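Local coordinates for Alr4995 protein (Nostoc sp., PDB 6LRF), which is a bifunctional cyanobacterial enzyme that acts as an arginine dihydrolase and an ornithine cyclodeaminase, at residues 382-387 with 400-405. Sequence-based numbering, arbitrary orientation.
Sequences VSTIYP and ENQRMD
Gln402 extends CG away from its own backbone N (chi1 -171°) and then folds at chi2 (74°), which brings its amide alongside the Thr384 and Tyr386 carbonyls, while Ser383, its OG held between backbone N and carbonyl carbon (chi1 59°), reaches the other backbone. Gln402 NE2 donates to Thr384 O at 2.7 Å, an almost straight bond that lies in the amide plane, and so orients the amide, but is tilted from the carbonyl plane; NE2 also bonds weakly to a water that accepts from Thr384 N. Ser383 OG gives its proton to Arg403 O at 2.7 Å, nearly along the C=O axis, and is bonded in turn to Gly406 N. Beyond the serine bond, Asp405 N donates to Ser383 O at 2.9 Å from above the carbonyl plane. A water bridges that same oxygen to Asp405 OD1, which is also hydrogen-bonded to His554 ND1, at the start of helix 554-567. On the apolar side, Ile385 and Met404, a selenomethionine, lie side by side, Ile385 CG2 3.6 Å from Met404 CE, and pack respectively against Ala648 and Asn644 of the second subunit. Tyr386 N donates to Thr384 OG1 at 3.2 Å, closing an ST turn over Thr384-Tyr386. The contact is a loop-to-loop junction between connections of the mixed seven-stranded sheet, pinning the loop entering strand 388-392 to the one linking strands 395-400 and 407-413, with helix 554-567 and the second subunit packed against it.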
loop_
_atom_site.group_PDB
_atom_site.type_symbol
_atom_site.label_atom_id
_atom_site.label_comp_id
_atom_site.label_asym_id
_atom_site.label_seq_id
_atom_site.Cartn_x
_atom_site.Cartn_y
_atom_site.Cartn_z
ATOM N N VAL B 382 34.067 -9.165 -9.720
ATOM C CA VAL B 382 33.251 -8.134 -9.088
ATOM C C VAL B 382 33.184 -8.321 -7.579
ATOM O O VAL B 382 32.691 -9.330 -7.096
ATOM C CB VAL B 382 31.827 -8.119 -9.663
ATOM C CG1 VAL B 382 30.979 -7.011 -8.982
ATOM C CG2 VAL B 382 31.878 -7.892 -11.164
ATOM N N SER B 383 33.663 -7.331 -6.834
ATOM C CA SER B 383 33.739 -7.447 -5.380
ATOM C C SER B 383 32.367 -7.380 -4.715
ATOM O O SER B 383 31.390 -6.879 -5.284
ATOM C CB SER B 383 34.638 -6.362 -4.807
ATOM O OG SER B 383 34.105 -5.101 -5.161
ATOM N N THR B 384 32.320 -7.901 -3.497
ATOM C CA THR B 384 31.105 -7.961 -2.687
ATOM C C THR B 384 31.309 -7.093 -1.446
ATOM O O THR B 384 32.374 -6.481 -1.284
ATOM C CB THR B 384 30.793 -9.411 -2.273
ATOM O OG1 THR B 384 31.801 -9.870 -1.367
ATOM C CG2 THR B 384 30.800 -10.322 -3.503
ATOM N N ILE B 385 30.335 -7.058 -0.547
ATOM C CA ILE B 385 30.531 -6.293 0.688
ATOM C C ILE B 385 31.430 -7.032 1.679
ATOM O O ILE B 385 31.875 -6.448 2.675
ATOM C CB ILE B 385 29.198 -5.969 1.400
ATOM C CG1 ILE B 385 28.563 -7.250 1.959
ATOM C CG2 ILE B 385 28.242 -5.225 0.467
ATOM C CD1 ILE B 385 27.292 -7.011 2.788
ATOM N N TYR B 386 31.688 -8.315 1.422
ATOM C CA TYR B 386 32.276 -9.174 2.457
ATOM C C TYR B 386 33.789 -9.178 2.469
ATOM O O TYR B 386 34.409 -9.018 1.414
ATOM C CB TYR B 386 31.761 -10.603 2.290
ATOM C CG TYR B 386 30.285 -10.671 2.507
ATOM C CD1 TYR B 386 29.752 -10.515 3.783
ATOM C CD2 TYR B 386 29.414 -10.852 1.438
ATOM C CE1 TYR B 386 28.395 -10.551 3.996
ATOM C CE2 TYR B 386 28.050 -10.895 1.640
ATOM C CZ TYR B 386 27.544 -10.745 2.923
ATOM O OH TYR B 386 26.180 -10.782 3.132
ATOM N N PRO B 387 34.396 -9.377 3.662
ATOM C CA PRO B 387 35.858 -9.445 3.793
ATOM C C PRO B 387 36.410 -10.553 2.913
ATOM O O PRO B 387 35.892 -11.671 2.942
ATOM C CB PRO B 387 36.086 -9.764 5.280
ATOM C CG PRO B 387 34.812 -9.462 5.953
ATOM C CD PRO B 387 33.726 -9.682 4.939
ATOM N N GLU B 400 41.829 -4.539 0.894
ATOM C CA GLU B 400 41.525 -3.308 1.623
ATOM C C GLU B 400 40.462 -2.452 0.922
ATOM O O GLU B 400 40.253 -2.573 -0.297
ATOM C CB GLU B 400 42.795 -2.477 1.810
ATOM C CG GLU B 400 43.786 -3.099 2.776
ATOM C CD GLU B 400 45.048 -2.268 2.927
ATOM O OE1 GLU B 400 45.075 -1.123 2.419
ATOM O OE2 GLU B 400 46.011 -2.767 3.551
ATOM N N ASN B 401 39.801 -1.595 1.705
ATOM C CA ASN B 401 38.767 -0.681 1.223
ATOM C C ASN B 401 37.597 -1.412 0.582
ATOM O O ASN B 401 37.034 -0.947 -0.413
ATOM C CB ASN B 401 39.349 0.329 0.232
ATOM C CG ASN B 401 40.493 1.125 0.828
ATOM O OD1 ASN B 401 41.519 1.326 0.185
ATOM N ND2 ASN B 401 40.327 1.566 2.076
ATOM N N GLN B 402 37.228 -2.545 1.172
ATOM C CA GLN B 402 36.212 -3.419 0.596
ATOM C C GLN B 402 34.898 -2.689 0.364
ATOM O O GLN B 402 34.396 -2.007 1.241
ATOM C CB GLN B 402 35.976 -4.619 1.509
ATOM C CG GLN B 402 35.091 -5.708 0.896
ATOM C CD GLN B 402 35.805 -6.514 -0.174
ATOM O OE1 GLN B 402 36.991 -6.817 -0.044
ATOM N NE2 GLN B 402 35.079 -6.881 -1.229
ATOM N N ARG B 403 34.351 -2.815 -0.836
ATOM C CA ARG B 403 32.951 -2.461 -1.068
ATOM C C ARG B 403 32.421 -3.254 -2.242
ATOM O O ARG B 403 33.191 -3.817 -3.021
ATOM C CB ARG B 403 32.764 -0.967 -1.332
ATOM C CG ARG B 403 33.559 -0.423 -2.471
ATOM C CD ARG B 403 32.883 0.863 -2.995
ATOM N NE ARG B 403 31.738 0.501 -3.808
ATOM C CZ ARG B 403 30.880 1.356 -4.348
ATOM N NH1 ARG B 403 31.023 2.660 -4.167
ATOM N NH2 ARG B 403 29.880 0.891 -5.083
HETATM N N MSE B 404 31.107 -3.301 -2.376
HETATM C CA MSE B 404 30.539 -4.050 -3.479
HETATM C C MSE B 404 30.743 -3.310 -4.790
HETATM O O MSE B 404 30.944 -2.086 -4.810
HETATM C CB MSE B 404 29.049 -4.315 -3.255
HETATM C CG MSE B 404 28.211 -3.061 -3.332
HETATM SE SE MSE B 404 26.289 -3.514 -3.431
HETATM C CE MSE B 404 26.321 -5.277 -2.555
ATOM N N ASP B 405 30.703 -4.086 -5.873
ATOM C CA ASP B 405 30.684 -3.577 -7.238
ATOM C C ASP B 405 31.968 -2.860 -7.609
ATOM O O ASP B 405 31.960 -1.935 -8.424
ATOM C CB ASP B 405 29.485 -2.652 -7.449
ATOM C CG ASP B 405 28.158 -3.404 -7.404
ATOM O OD1 ASP B 405 28.159 -4.644 -7.595
ATOM O OD2 ASP B 405 27.119 -2.761 -7.166
HETATM O O HOH W 1 28.771 -7.090 -5.948
HETATM O O HOH W 2 34.685 -9.720 -2.782
#